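Local coordinates for protein YiiM (Escherichia coli, PDB 1O65) that carries a MOSC domain, probably binds molybdenum and may act as an oxidoreductase on nitrogenous compounds, though its precise cellular role is not established, at residues A[71-76]-A[154-159]; A[78-83]-A[146-151]; A[129-134]-A[230-235]. One frame throughout, in Å; residues are numbered along the deposited sequence.

Contact 1 (A[71-76]-A[154-159]); sequences HYPREH and VGWLYS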
loop_
_atom_site.group_PDB
_atom_site.type_symbol
_atom_site.label_atom_id
_atom_site.label_comp_id
_atom_site.label_asym_id
_atom_site.label_seq_id
_atom_site.Cartn_x
_atom_site.Cartn_y
_atom_site.Cartn_z
ATOM N N HIS A 71 -1.791 3.842 -0.541
ATOM C CA HIS A 71 -0.885 4.857 -0.015
ATOM C C HIS A 71 0.451 4.840 -0.749
ATOM O O HIS A 71 0.993 3.751 -0.947
ATOM C CB HIS A 71 -0.579 4.517 1.476
ATOM C CG HIS A 71 -0.022 5.668 2.244
ATOM N ND1 HIS A 71 -0.643 6.173 3.384
ATOM C CD2 HIS A 71 1.054 6.461 2.018
ATOM C CE1 HIS A 71 0.041 7.215 3.824
ATOM N NE2 HIS A 71 1.073 7.406 3.019
ATOM N N TYR A 72 1.016 5.998 -1.089
ATOM C CA TYR A 72 2.363 5.987 -1.686
ATOM C C TYR A 72 3.189 7.102 -1.045
ATOM O O TYR A 72 2.804 8.274 -0.946
ATOM C CB TYR A 72 2.371 6.053 -3.191
ATOM C CG TYR A 72 3.628 5.534 -3.862
ATOM C CD1 TYR A 72 3.930 4.181 -3.875
ATOM C CD2 TYR A 72 4.522 6.401 -4.498
ATOM C CE1 TYR A 72 5.063 3.682 -4.482
ATOM C CE2 TYR A 72 5.655 5.912 -5.107
ATOM C CZ TYR A 72 5.927 4.556 -5.102
ATOM O OH TYR A 72 7.070 4.079 -5.708
ATOM N N PRO A 73 4.328 6.718 -0.489
ATOM C CA PRO A 73 5.182 7.705 0.155
ATOM C C PRO A 73 5.773 8.645 -0.873
ATOM O O PRO A 73 6.370 8.189 -1.882
ATOM C CB PRO A 73 6.243 6.879 0.854
ATOM C CG PRO A 73 5.691 5.480 0.937
ATOM C CD PRO A 73 4.761 5.330 -0.241
ATOM N N ARG A 74 5.653 9.954 -0.646
ATOM C CA ARG A 74 6.321 10.911 -1.533
ATOM C C ARG A 74 7.837 10.703 -1.514
ATOM O O ARG A 74 8.481 11.071 -2.512
ATOM C CB ARG A 74 6.029 12.374 -1.199
ATOM C CG ARG A 74 4.606 12.815 -1.528
ATOM C CD ARG A 74 4.458 14.339 -1.517
ATOM N NE ARG A 74 4.409 14.826 -0.150
ATOM C CZ ARG A 74 3.470 14.928 0.750
ATOM N NH1 ARG A 74 2.214 14.552 0.543
ATOM N NH2 ARG A 74 3.740 15.451 1.963
ATOM N N GLU A 75 8.446 10.197 -0.441
ATOM C CA GLU A 75 9.890 9.927 -0.475
ATOM C C GLU A 75 10.302 9.170 -1.743
ATOM O O GLU A 75 11.337 9.493 -2.340
ATOM C CB GLU A 75 10.313 9.116 0.746
ATOM C CG GLU A 75 10.248 9.784 2.094
ATOM C CD GLU A 75 8.920 9.883 2.798
ATOM O OE1 GLU A 75 7.836 9.692 2.196
ATOM O OE2 GLU A 75 8.927 10.204 4.032
ATOM N N HIS A 76 9.499 8.233 -2.272
ATOM C CA HIS A 76 9.899 7.458 -3.427
ATOM C C HIS A 76 9.990 8.234 -4.720
ATOM O O HIS A 76 10.635 7.744 -5.656
ATOM C CB HIS A 76 9.020 6.221 -3.649
ATOM C CG HIS A 76 8.919 5.305 -2.477
ATOM N ND1 HIS A 76 9.944 5.139 -1.575
ATOM C CD2 HIS A 76 7.909 4.508 -2.062
ATOM C CE1 HIS A 76 9.558 4.309 -0.623
ATOM N NE2 HIS A 76 8.325 3.895 -0.919
ATOM N N VAL A 154 6.875 0.151 -2.837
ATOM C CA VAL A 154 5.555 -0.160 -3.392
ATOM C C VAL A 154 4.410 0.533 -2.701
ATOM O O VAL A 154 3.362 0.743 -3.333
ATOM C CB VAL A 154 5.343 -1.684 -3.353
ATOM C CG1 VAL A 154 6.454 -2.416 -4.090
ATOM C CG2 VAL A 154 5.277 -2.179 -1.894
ATOM N N GLY A 155 4.597 1.004 -1.461
ATOM C CA GLY A 155 3.396 1.610 -0.830
ATOM C C GLY A 155 2.539 0.466 -0.269
ATOM O O GLY A 155 2.978 -0.675 -0.218
ATOM N N TRP A 156 1.361 0.778 0.234
ATOM C CA TRP A 156 0.525 -0.235 0.875
ATOM C C TRP A 156 -0.954 0.109 0.789
ATOM O O TRP A 156 -1.321 1.245 0.513
ATOM C CB TRP A 156 0.927 -0.364 2.355
ATOM C CG TRP A 156 0.911 0.957 3.061
ATOM C CD1 TRP A 156 -0.147 1.544 3.691
ATOM C CD2 TRP A 156 2.015 1.861 3.180
ATOM N NE1 TRP A 156 0.246 2.749 4.222
ATOM C CE2 TRP A 156 1.560 2.979 3.908
ATOM C CE3 TRP A 156 3.344 1.844 2.734
ATOM C CZ2 TRP A 156 2.380 4.071 4.191
ATOM C CZ3 TRP A 156 4.155 2.931 3.010
ATOM C CH2 TRP A 156 3.670 4.021 3.733
ATOM N N LEU A 157 -1.817 -0.879 1.095
ATOM C CA LEU A 157 -3.253 -0.597 0.983
ATOM C C LEU A 157 -3.867 -0.616 2.369
ATOM O O LEU A 157 -3.205 -1.109 3.288
ATOM C CB LEU A 157 -3.935 -1.630 0.090
ATOM C CG LEU A 157 -3.331 -1.898 -1.279
ATOM C CD1 LEU A 157 -4.042 -3.003 -2.028
ATOM C CD2 LEU A 157 -3.328 -0.590 -2.105
ATOM N N TYR A 158 -5.084 -0.112 2.503
ATOM C CA TYR A 158 -5.759 -0.166 3.786
ATOM C C TYR A 158 -7.158 -0.802 3.668
ATOM O O TYR A 158 -7.754 -0.737 2.596
ATOM C CB TYR A 158 -6.006 1.228 4.362
ATOM C CG TYR A 158 -4.827 2.084 4.691
ATOM C CD1 TYR A 158 -4.267 2.924 3.726
ATOM C CD2 TYR A 158 -4.280 2.100 5.958
ATOM C CE1 TYR A 158 -3.197 3.745 4.022
ATOM C CE2 TYR A 158 -3.209 2.925 6.275
ATOM C CZ TYR A 158 -2.671 3.726 5.305
ATOM O OH TYR A 158 -1.613 4.559 5.563
ATOM N N SER A 159 -7.582 -1.447 4.754
ATOM C CA SER A 159 -8.981 -1.870 4.832
ATOM C C SER A 159 -9.658 -0.779 5.683
ATOM O O SER A 159 -8.973 -0.081 6.455
ATOM C CB SER A 159 -9.233 -3.221 5.458
ATOM O OG SER A 159 -8.708 -3.280 6.761
HETATM O O HOH W 1 1.203 2.092 -3.450
#

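Contact 2 (A[78-83]-A[146-151]); sequences LYWARE and QLMQNT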
loop_
_atom_site.group_PDB
_atom_site.type_symbol
_atom_site.label_atom_id
_atom_site.label_comp_id
_atom_site.label_asym_id
_atom_site.label_seq_id
_atom_site.Cartn_x
_atom_site.Cartn_y
_atom_site.Cartn_z
ATOM N N LEU A 78 11.442 11.121 -5.117
ATOM C CA LEU A 78 12.840 11.567 -5.172
ATOM C C LEU A 78 13.678 10.459 -5.825
ATOM O O LEU A 78 14.405 10.682 -6.796
ATOM C CB LEU A 78 13.387 11.826 -3.768
ATOM C CG LEU A 78 12.697 12.958 -2.988
ATOM C CD1 LEU A 78 13.186 12.964 -1.538
ATOM C CD2 LEU A 78 12.970 14.302 -3.663
ATOM N N TYR A 79 13.575 9.236 -5.295
ATOM C CA TYR A 79 14.302 8.124 -5.879
ATOM C C TYR A 79 13.978 7.931 -7.358
ATOM O O TYR A 79 14.884 7.755 -8.183
ATOM C CB TYR A 79 14.036 6.835 -5.098
ATOM C CG TYR A 79 14.675 5.617 -5.753
ATOM C CD1 TYR A 79 15.978 5.252 -5.490
ATOM C CD2 TYR A 79 13.951 4.846 -6.644
ATOM C CE1 TYR A 79 16.543 4.148 -6.106
ATOM C CE2 TYR A 79 14.499 3.736 -7.244
ATOM C CZ TYR A 79 15.796 3.393 -6.986
ATOM O OH TYR A 79 16.338 2.287 -7.608
ATOM N N TRP A 80 12.707 7.935 -7.758
ATOM C CA TRP A 80 12.400 7.708 -9.171
ATOM C C TRP A 80 12.890 8.830 -10.062
ATOM O O TRP A 80 13.479 8.543 -11.117
ATOM C CB TRP A 80 10.926 7.407 -9.404
ATOM C CG TRP A 80 10.455 6.167 -8.701
ATOM C CD1 TRP A 80 9.454 6.087 -7.791
ATOM C CD2 TRP A 80 10.990 4.836 -8.840
ATOM N NE1 TRP A 80 9.336 4.795 -7.342
ATOM C CE2 TRP A 80 10.255 4.004 -7.977
ATOM C CE3 TRP A 80 12.000 4.265 -9.612
ATOM C CZ2 TRP A 80 10.497 2.626 -7.865
ATOM C CZ3 TRP A 80 12.231 2.900 -9.522
ATOM C CH2 TRP A 80 11.490 2.083 -8.643
ATOM N N ALA A 81 12.711 10.087 -9.665
ATOM C CA ALA A 81 13.195 11.203 -10.464
ATOM C C ALA A 81 14.710 11.108 -10.659
ATOM O O ALA A 81 15.185 11.405 -11.748
ATOM C CB ALA A 81 12.811 12.551 -9.900
ATOM N N ARG A 82 15.450 10.674 -9.659
ATOM C CA ARG A 82 16.894 10.513 -9.759
ATOM C C ARG A 82 17.274 9.287 -10.577
ATOM O O ARG A 82 18.411 9.148 -11.034
ATOM C CB ARG A 82 17.480 10.426 -8.350
ATOM C CG ARG A 82 18.984 10.256 -8.275
ATOM C CD ARG A 82 19.388 9.688 -6.918
ATOM N NE ARG A 82 18.822 10.450 -5.816
ATOM C CZ ARG A 82 18.265 9.937 -4.725
ATOM N NH1 ARG A 82 18.164 8.625 -4.531
ATOM N NH2 ARG A 82 17.788 10.766 -3.791
ATOM N N GLU A 83 16.368 8.323 -10.718
ATOM C CA GLU A 83 16.653 7.138 -11.526
ATOM C C GLU A 83 16.285 7.380 -12.979
ATOM O O GLU A 83 16.809 6.779 -13.917
ATOM C CB GLU A 83 15.919 5.931 -10.952
ATOM C CG GLU A 83 16.488 5.501 -9.592
ATOM C CD GLU A 83 17.882 4.916 -9.763
ATOM O OE1 GLU A 83 18.039 4.078 -10.680
ATOM O OE2 GLU A 83 18.785 5.308 -8.995
ATOM N N GLN A 146 8.691 -4.131 -12.359
ATOM C CA GLN A 146 9.778 -4.967 -11.825
ATOM C C GLN A 146 10.607 -4.135 -10.851
ATOM O O GLN A 146 10.935 -4.538 -9.740
ATOM C CB GLN A 146 10.622 -5.533 -12.959
ATOM C CG GLN A 146 11.740 -6.467 -12.511
ATOM C CD GLN A 146 11.201 -7.828 -12.103
ATOM O OE1 GLN A 146 10.722 -8.575 -12.968
ATOM N NE2 GLN A 146 11.239 -8.185 -10.822
ATOM N N LEU A 147 10.990 -2.940 -11.231
ATOM C CA LEU A 147 11.762 -2.017 -10.408
ATOM C C LEU A 147 11.069 -1.784 -9.075
ATOM O O LEU A 147 11.700 -1.988 -8.039
ATOM C CB LEU A 147 12.016 -0.736 -11.194
ATOM C CG LEU A 147 13.376 -0.438 -11.791
ATOM C CD1 LEU A 147 14.275 -1.645 -12.040
ATOM C CD2 LEU A 147 13.178 0.302 -13.132
ATOM N N MET A 148 9.789 -1.393 -9.040
ATOM C CA MET A 148 9.118 -1.198 -7.753
ATOM C C MET A 148 9.230 -2.434 -6.866
ATOM O O MET A 148 9.622 -2.340 -5.698
ATOM C CB MET A 148 7.638 -0.868 -7.852
ATOM C CG MET A 148 7.232 0.265 -8.745
ATOM S SD MET A 148 5.454 0.443 -8.848
ATOM C CE MET A 148 5.004 0.677 -7.129
ATOM N N GLN A 149 8.877 -3.600 -7.421
ATOM C CA GLN A 149 8.946 -4.837 -6.630
ATOM C C GLN A 149 10.355 -5.135 -6.120
ATOM O O GLN A 149 10.520 -5.503 -4.933
ATOM C CB GLN A 149 8.371 -6.011 -7.405
ATOM C CG GLN A 149 8.196 -7.269 -6.540
ATOM C CD GLN A 149 7.828 -8.444 -7.430
ATOM O OE1 GLN A 149 6.683 -8.589 -7.847
ATOM N NE2 GLN A 149 8.827 -9.255 -7.748
ATOM N N ASN A 150 11.361 -4.967 -6.954
ATOM C CA ASN A 150 12.741 -5.206 -6.560
ATOM C C ASN A 150 13.246 -4.272 -5.461
ATOM O O ASN A 150 13.925 -4.682 -4.535
ATOM C CB ASN A 150 13.678 -5.082 -7.769
ATOM C CG ASN A 150 13.619 -6.213 -8.761
ATOM O OD1 ASN A 150 12.945 -7.227 -8.581
ATOM N ND2 ASN A 150 14.335 -6.059 -9.885
ATOM N N THR A 151 12.872 -2.994 -5.482
ATOM C CA THR A 151 13.378 -2.055 -4.474
ATOM C C THR A 151 12.524 -2.069 -3.220
ATOM O O THR A 151 12.879 -1.589 -2.154
ATOM C CB THR A 151 13.379 -0.634 -5.065
ATOM O OG1 THR A 151 12.020 -0.296 -5.453
ATOM C CG2 THR A 151 14.332 -0.567 -6.243
#

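Contact 3 (A[129-134]-A[230-235]); sequences RSPCYK and SRRLWG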
loop_
_atom_site.group_PDB
_atom_site.type_symbol
_atom_site.label_atom_id
_atom_site.label_comp_id
_atom_site.label_asym_id
_atom_site.label_seq_id
_atom_site.Cartn_x
_atom_site.Cartn_y
_atom_site.Cartn_z
ATOM N N ARG A 129 1.432 -2.805 -1.459
ATOM C CA ARG A 129 0.822 -2.682 -2.780
ATOM C C ARG A 129 1.632 -3.544 -3.762
ATOM O O ARG A 129 2.868 -3.547 -3.739
ATOM C CB ARG A 129 0.749 -1.224 -3.209
ATOM C CG ARG A 129 0.063 -0.964 -4.567
ATOM C CD ARG A 129 1.116 -0.970 -5.685
ATOM N NE ARG A 129 0.579 -0.380 -6.913
ATOM C CZ ARG A 129 0.408 0.929 -7.113
ATOM N NH1 ARG A 129 0.735 1.807 -6.159
ATOM N NH2 ARG A 129 -0.129 1.336 -8.258
ATOM N N SER A 130 0.959 -4.295 -4.576
ATOM C CA SER A 130 1.475 -5.195 -5.584
ATOM C C SER A 130 1.677 -4.558 -6.954
ATOM O O SER A 130 0.729 -4.477 -7.734
ATOM C CB SER A 130 0.424 -6.313 -5.808
ATOM O OG SER A 130 0.798 -7.523 -5.228
ATOM N N PRO A 131 2.900 -4.243 -7.335
ATOM C CA PRO A 131 3.175 -3.674 -8.648
ATOM C C PRO A 131 2.555 -4.521 -9.755
ATOM O O PRO A 131 2.598 -5.750 -9.739
ATOM C CB PRO A 131 4.681 -3.650 -8.761
ATOM C CG PRO A 131 5.231 -4.307 -7.573
ATOM C CD PRO A 131 4.135 -4.517 -6.581
ATOM N N CYS A 132 1.951 -3.867 -10.701
ATOM C CA CYS A 132 1.267 -4.440 -11.842
ATOM C C CYS A 132 1.810 -3.819 -13.130
ATOM O O CYS A 132 2.183 -2.648 -13.165
ATOM C CB CYS A 132 -0.219 -4.138 -11.663
ATOM S SG CYS A 132 -1.331 -4.440 -13.022
ATOM N N TYR A 133 1.872 -4.601 -14.194
ATOM C CA TYR A 133 2.314 -4.213 -15.508
ATOM C C TYR A 133 1.580 -3.013 -16.079
ATOM O O TYR A 133 2.123 -2.359 -16.985
ATOM C CB TYR A 133 2.206 -5.406 -16.503
ATOM C CG TYR A 133 0.758 -5.678 -16.849
ATOM C CD1 TYR A 133 -0.047 -6.437 -16.014
ATOM C CD2 TYR A 133 0.191 -5.111 -17.985
ATOM C CE1 TYR A 133 -1.386 -6.642 -16.315
ATOM C CE2 TYR A 133 -1.140 -5.310 -18.295
ATOM C CZ TYR A 133 -1.916 -6.084 -17.459
ATOM O OH TYR A 133 -3.243 -6.289 -17.769
ATOM N N LYS A 134 0.362 -2.672 -15.660
ATOM C CA LYS A 134 -0.268 -1.453 -16.199
ATOM C C LYS A 134 0.674 -0.261 -15.992
ATOM O O LYS A 134 0.793 0.636 -16.827
ATOM C CB LYS A 134 -1.611 -1.139 -15.578
ATOM C CG LYS A 134 -2.613 -2.239 -15.452
ATOM C CD LYS A 134 -3.125 -2.802 -16.750
ATOM C CE LYS A 134 -4.247 -3.801 -16.502
ATOM N NZ LYS A 134 -5.351 -3.234 -15.687
ATOM N N SER A 230 5.409 -13.550 -13.428
ATOM C CA SER A 230 5.536 -13.073 -14.775
ATOM C C SER A 230 4.354 -12.328 -15.347
ATOM O O SER A 230 4.594 -11.249 -15.907
ATOM C CB SER A 230 5.937 -14.195 -15.758
ATOM O OG SER A 230 7.209 -14.699 -15.341
ATOM N N ARG A 231 3.145 -12.865 -15.267
ATOM C CA ARG A 231 2.016 -12.150 -15.849
ATOM C C ARG A 231 1.739 -10.825 -15.152
ATOM O O ARG A 231 1.475 -9.828 -15.819
ATOM C CB ARG A 231 0.758 -13.024 -15.869
ATOM C CG ARG A 231 0.888 -14.215 -16.796
ATOM C CD ARG A 231 0.995 -13.814 -18.248
ATOM N NE ARG A 231 0.773 -14.913 -19.167
ATOM C CZ ARG A 231 1.371 -16.098 -19.173
ATOM N NH1 ARG A 231 2.306 -16.428 -18.283
ATOM N NH2 ARG A 231 1.020 -17.007 -20.089
ATOM N N ARG A 232 1.749 -10.839 -13.820
ATOM C CA ARG A 232 1.453 -9.604 -13.072
ATOM C C ARG A 232 2.445 -8.510 -13.406
ATOM O O ARG A 232 2.037 -7.433 -13.809
ATOM C CB ARG A 232 1.423 -9.891 -11.567
ATOM C CG ARG A 232 1.332 -8.656 -10.684
ATOM C CD ARG A 232 1.114 -9.099 -9.220
ATOM N NE ARG A 232 2.167 -10.046 -8.799
ATOM C CZ ARG A 232 3.361 -9.595 -8.401
ATOM N NH1 ARG A 232 3.606 -8.291 -8.379
ATOM N NH2 ARG A 232 4.324 -10.434 -8.039
ATOM N N LEU A 233 3.738 -8.784 -13.361
ATOM C CA LEU A 233 4.761 -7.785 -13.593
ATOM C C LEU A 233 4.926 -7.358 -15.041
ATOM O O LEU A 233 5.315 -6.210 -15.305
ATOM C CB LEU A 233 6.125 -8.322 -13.106
ATOM C CG LEU A 233 6.265 -8.461 -11.582
ATOM C CD1 LEU A 233 7.428 -9.355 -11.220
ATOM C CD2 LEU A 233 6.383 -7.087 -10.944
ATOM N N TRP A 234 4.745 -8.287 -15.979
ATOM C CA TRP A 234 4.949 -8.039 -17.390
ATOM C C TRP A 234 3.745 -8.173 -18.291
ATOM O O TRP A 234 3.819 -7.838 -19.480
ATOM C CB TRP A 234 6.079 -8.970 -17.887
ATOM C CG TRP A 234 7.367 -8.719 -17.160
ATOM C CD1 TRP A 234 7.875 -9.449 -16.130
ATOM C CD2 TRP A 234 8.311 -7.669 -17.403
ATOM N NE1 TRP A 234 9.073 -8.927 -15.707
ATOM C CE2 TRP A 234 9.357 -7.821 -16.469
ATOM C CE3 TRP A 234 8.380 -6.620 -18.329
ATOM C CZ2 TRP A 234 10.460 -6.972 -16.431
ATOM C CZ3 TRP A 234 9.474 -5.773 -18.277
ATOM C CH2 TRP A 234 10.503 -5.976 -17.348
ATOM N N GLY A 235 2.591 -8.565 -17.781
ATOM C CA GLY A 235 1.392 -8.705 -18.622
ATOM C C GLY A 235 1.702 -9.544 -19.856
ATOM O O GLY A 235 2.370 -10.580 -19.763
#

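Contact 1 (A[71-76]-A[154-159])
His71 and Trp156 form an antiparallel hydrogen-bonded pair that joins strand 69-73 to strand 156-160 in the curled mixed sheet of the MOSC domain. His71 N donates to Trp156 O at 2.8 Å, and Trp156 N to His71 O at 3.2 Å. Gly155 CA passes 3.2 Å from His71 O, where a side chain would collide with that oxygen and with the Tyr72 ring.

On the face carrying both side chains, Trp156 CG sits between its backbone N and carbonyl carbon (chi1 53°), which lays the indole alongside His71. The imidazole makes an offset stack on the six-membered indole ring, centroids 4.5 Å apart and planes at 25°, while His71 CB makes a CH-pi contact 3.6 Å from the centroid of the Trp156 five-membered ring. Pro73 CG meets Trp156 CZ3 at 3.6 Å.

Polar bonds converge on the phenol. Trp156 NE1 donates in the indole plane to Tyr158 OH, 2.9 Å and almost straight (172°), and His71 ND1 is hydrogen-bonded to Tyr158 OH at 2.9 Å. As His71 NE2 is bonded to Thr102 OG1, both imidazole nitrogens are engaged, which holds the ring's rotation, while the buried hydroxyl of Tyr158 is gripped by two bonds.

Contact 2 (A[78-83]-A[146-151])
Trp80 reaches from helix 75-83 to Leu147, Met148 and Thr151 of helix 144-151, and its indole supplies most of what helix 75-83 brings to the contact. From CB the side chain sets off with CG anti to the carbonyl carbon (chi1 -61°), which carries the long axis of the indole across the gap. On the pyrrole part, NE1 is hydrogen-bonded to the OH of Tyr72, in the preceding strand. On the benzo part, Tyr79 sets its CD2 over the indole face, 3.6 Å from Trp80 CE3, so that the edge of the phenol ring points at the indole.

The reach is needed because the two helices do not pack directly: the axes of 78-83 and 146-151 come no closer than 12.9 Å and run at 126° to each other. In this MOSC domain helix 75-83 follows strand 69-73 and helix 144-151 precedes strand 156-160, so the bridge links helices attached to two antiparallel neighbours of the sheet.

Further out, the far atoms of the six-membered ring meet the second helix. CZ3 approaches Leu147 CB, and Trp80 CH2, the far corner, comes to 3.8 Å from Leu147 CB. Trp80 CH2 also lies 3.9 Å from Met148 N and 4.0 Å from Thr151 OG1. On the neighbouring corner, Trp80 CZ2 touches Met148 CG at 4.1 Å. Phe91 and Phe96 add further ring contacts to the same indole. Tyr79 makes a smaller bridge beside it, its OH 3.7 Å from Thr151 CG2, while its ring takes Glu83 CG over one face and a cation-pi contact from Lys153.

Contact 3 (A[129-134]-A[230-235])
Tyr133 receives Gly235 over one face of its ring and the carbonyl of Arg232 at the edge. Gly235 CA stands 3.8 Å from the centroid of the Tyr133 ring, a CH-pi contact, and Arg232 O lies near the ring plane 3.2 Å from Tyr133 CD1. A side chain on Gly235 would run into the phenol ring, and the residue's positive phi, just past the end of helix 230-234, also suits glycine. The other flat group is the Arg232 guanidinium, which has Pro131 O at its edge.

Residues 129-134 form the loop between strand 121-128 and helix 134-138, against which the last helix, 230-234, packs. Two hydrogen bonds join them. Tyr133 N donates to Arg232 O at 2.9 Å, in the plane of that carbonyl. Arg232 NH1 donates to Pro131 O at 3.1 Å, again in the carbonyl plane although the oxygen is tilted 16° from the guanidinium plane; the bend at chi3 (55°) turns the guanidinium back toward Pro131 O, which Arg232 CG also passes at 3.3 Å. Its NH2 is hydrogen-bonded to Gln149 OE1 on helix 144-151, and Trp191 packs against the same side chain. With an alanine in place of Arg232, Pro131 O and Gln149 OE1 would probably lose their guanidinium donor, and a gap would open beside Trp191.

Apolar packing is thinner, with Leu233 CD2 at 4.4 Å from Pro131 CB. Within the loop, Lys134 N donates to Cys132 SG, a capping bond at the turn into helix 134-138.

Arg232 thus serves the interface twice, through its backbone oxygen and its guanidinium. The two bonds grip the loop backbone on either side of Cys132, at Pro131 O and Tyr133 N, and both end on one helix residue.

From the N terminus, strand 69-73 and the start of helix 75-83 give the first half of contact 1, and the rest of that helix the first half of contact 2. The loop piece 129-134 comes next, then helix 144-151 closes contact 2, and strand 156-160 closes contact 1 around it, so contact 2 is nested within contact 1. Contact 3 opens at 129-134, inside both of these loops, but closes only at 230-235, and so crosses both. All three touch: Val154 CG1 packs on Met148 O between 1 and 2, a probable backbone hydrogen bond from Arg129 N to Gly155 O joins 1 and 3, and one from Trp234 NE1 to Gln146 OE1 probably joins 2 and 3.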